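Local structure of major Capsid Protein VP1 (Chimpanzee polyomavirus Bob, 6Y9I) at residues 226-231 and 259-264. The protein is the major capsid protein of the virus, assembling as pentamers that build the outer shell and probably engage glycan receptors on host cells. Sequence-based numbering, arbitrary orientation.
Sequences PNLQFT and DICGVM
P226 and L228 reach across to C261, and no hydrogen bond joins the two segments. The P226 ring meets backbone. Its CG lies 3.5 Å from the carbonyl O of C261, and its CB is 3.7 Å from the same O. The C=O of C261 points almost straight at CG and reaches the CB-CG side of the ring obliquely, a polar atom against aliphatic carbon. The oxygen also receives a weak hydrogen bond from N131 ND2. L228 meets the side chain of C261 through a single branch. CD1 stands anti to CA (chi2 179°), at the far end of an extended side chain. From there it touches C261 SG at 4.2 Å, an apolar contact of methyl with sulfur. All three residues are buried. C261 and G262 both bond through the backbone to R275, a two-against-one pairing as in a beta bulge. The irregularity is consistent with the turned-out carbonyl that P226 meets. N131 and H133 of strand 131-138 also pack on the touching side chains. Strand 252-265 lies between strands 131-138 and 272-291 in the antiparallel jelly-roll sheet of VP1. Strand 227-231 instead pairs antiparallel with a strand of a neighbouring subunit, carrying the sheet across the interface.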
loop_
_atom_site.group_PDB
_atom_site.type_symbol
_atom_site.label_atom_id
_atom_site.label_comp_id
_atom_site.label_asym_id
_atom_site.label_seq_id
_atom_site.Cartn_x
_atom_site.Cartn_y
_atom_site.Cartn_z
ATOM N N PRO A 226 5.638 11.041 -4.153
ATOM C CA PRO A 226 6.805 10.523 -3.444
ATOM C C PRO A 226 6.390 10.042 -2.055
ATOM O O PRO A 226 5.701 10.785 -1.392
ATOM C CB PRO A 226 7.752 11.719 -3.273
ATOM C CG PRO A 226 7.275 12.685 -4.325
ATOM C CD PRO A 226 5.781 12.455 -4.481
ATOM N N ASN A 227 6.831 8.848 -1.675
ATOM C CA ASN A 227 6.421 8.162 -0.428
ATOM C C ASN A 227 7.699 7.776 0.315
ATOM O O ASN A 227 8.366 6.828 -0.145
ATOM C CB ASN A 227 5.532 6.951 -0.750
ATOM C CG ASN A 227 4.755 6.496 0.465
ATOM O OD1 ASN A 227 5.299 6.467 1.564
ATOM N ND2 ASN A 227 3.468 6.255 0.303
ATOM N N LEU A 228 8.067 8.536 1.352
ATOM C CA LEU A 228 9.396 8.464 1.997
ATOM C C LEU A 228 9.225 8.481 3.508
ATOM O O LEU A 228 8.339 9.174 4.012
ATOM C CB LEU A 228 10.237 9.645 1.543
ATOM C CG LEU A 228 10.550 9.719 0.062
ATOM C CD1 LEU A 228 11.360 10.963 -0.220
ATOM C CD2 LEU A 228 11.310 8.485 -0.382
ATOM N N GLN A 229 10.037 7.701 4.194
ATOM C CA GLN A 229 10.014 7.657 5.665
ATOM C C GLN A 229 11.373 8.164 6.144
ATOM O O GLN A 229 12.377 8.108 5.376
ATOM C CB GLN A 229 9.741 6.232 6.146
ATOM C CG GLN A 229 8.317 5.740 5.935
ATOM C CD GLN A 229 8.150 4.385 6.595
ATOM N N PHE A 230 11.421 8.649 7.369
ATOM C CA PHE A 230 12.697 9.030 8.011
ATOM C C PHE A 230 12.555 8.722 9.498
ATOM O O PHE A 230 11.500 8.976 10.097
ATOM C CB PHE A 230 13.044 10.482 7.668
ATOM C CG PHE A 230 11.975 11.505 7.935
ATOM C CD1 PHE A 230 10.879 11.624 7.089
ATOM C CD2 PHE A 230 12.062 12.354 9.030
ATOM C CE1 PHE A 230 9.906 12.582 7.322
ATOM C CE2 PHE A 230 11.092 13.320 9.258
ATOM C CZ PHE A 230 10.030 13.448 8.385
ATOM N N THR A 231 13.605 8.167 10.080
ATOM C CA THR A 231 13.620 7.788 11.509
ATOM C C THR A 231 15.072 7.549 11.897
ATOM O O THR A 231 15.861 7.238 10.996
ATOM C CB THR A 231 12.727 6.564 11.745
ATOM O OG1 THR A 231 12.688 6.236 13.128
ATOM C CG2 THR A 231 13.173 5.340 10.972
ATOM N N ASP A 259 19.303 8.502 -4.768
ATOM C CA ASP A 259 18.004 8.919 -4.209
ATOM C C ASP A 259 17.376 9.956 -5.113
ATOM O O ASP A 259 17.454 11.126 -4.758
ATOM C CB ASP A 259 18.171 9.445 -2.794
ATOM C CG ASP A 259 18.511 8.312 -1.852
ATOM O OD1 ASP A 259 17.599 7.494 -1.597
ATOM O OD2 ASP A 259 19.706 8.225 -1.434
ATOM N N ILE A 260 16.740 9.509 -6.198
ATOM C CA ILE A 260 15.855 10.373 -7.020
ATOM C C ILE A 260 14.505 10.484 -6.288
ATOM O O ILE A 260 13.845 9.448 -6.098
ATOM C CB ILE A 260 15.688 9.809 -8.435
ATOM C CG1 ILE A 260 17.042 9.685 -9.147
ATOM C CG2 ILE A 260 14.700 10.675 -9.206
ATOM C CD1 ILE A 260 16.916 9.047 -10.499
ATOM N N CYS A 261 14.116 11.689 -5.887
ATOM C CA CYS A 261 12.898 11.946 -5.067
ATOM C C CYS A 261 11.735 12.368 -5.962
ATOM O O CYS A 261 10.619 12.440 -5.476
ATOM C CB CYS A 261 13.227 12.945 -3.972
ATOM S SG CYS A 261 14.427 12.252 -2.795
ATOM N N GLY A 262 11.989 12.592 -7.255
ATOM C CA GLY A 262 10.955 12.943 -8.241
ATOM C C GLY A 262 11.518 13.921 -9.241
ATOM O O GLY A 262 12.753 14.012 -9.336
ATOM N N VAL A 263 10.642 14.647 -9.924
ATOM C CA VAL A 263 10.988 15.623 -10.982
ATOM C C VAL A 263 10.261 16.929 -10.681
ATOM O O VAL A 263 9.164 16.917 -10.048
ATOM C CB VAL A 263 10.620 15.096 -12.384
ATOM C CG1 VAL A 263 11.252 13.745 -12.648
ATOM C CG2 VAL A 263 9.108 15.012 -12.578
ATOM N N MET A 264 10.850 18.029 -11.115
ATOM C CA MET A 264 10.107 19.293 -11.280
ATOM C C MET A 264 9.767 19.419 -12.766
ATOM O O MET A 264 10.510 18.849 -13.622
ATOM C CB MET A 264 10.903 20.499 -10.779
ATOM C CG MET A 264 12.111 20.792 -11.581
ATOM S SD MET A 264 12.714 22.475 -11.314
ATOM C CE MET A 264 11.672 23.390 -12.452
#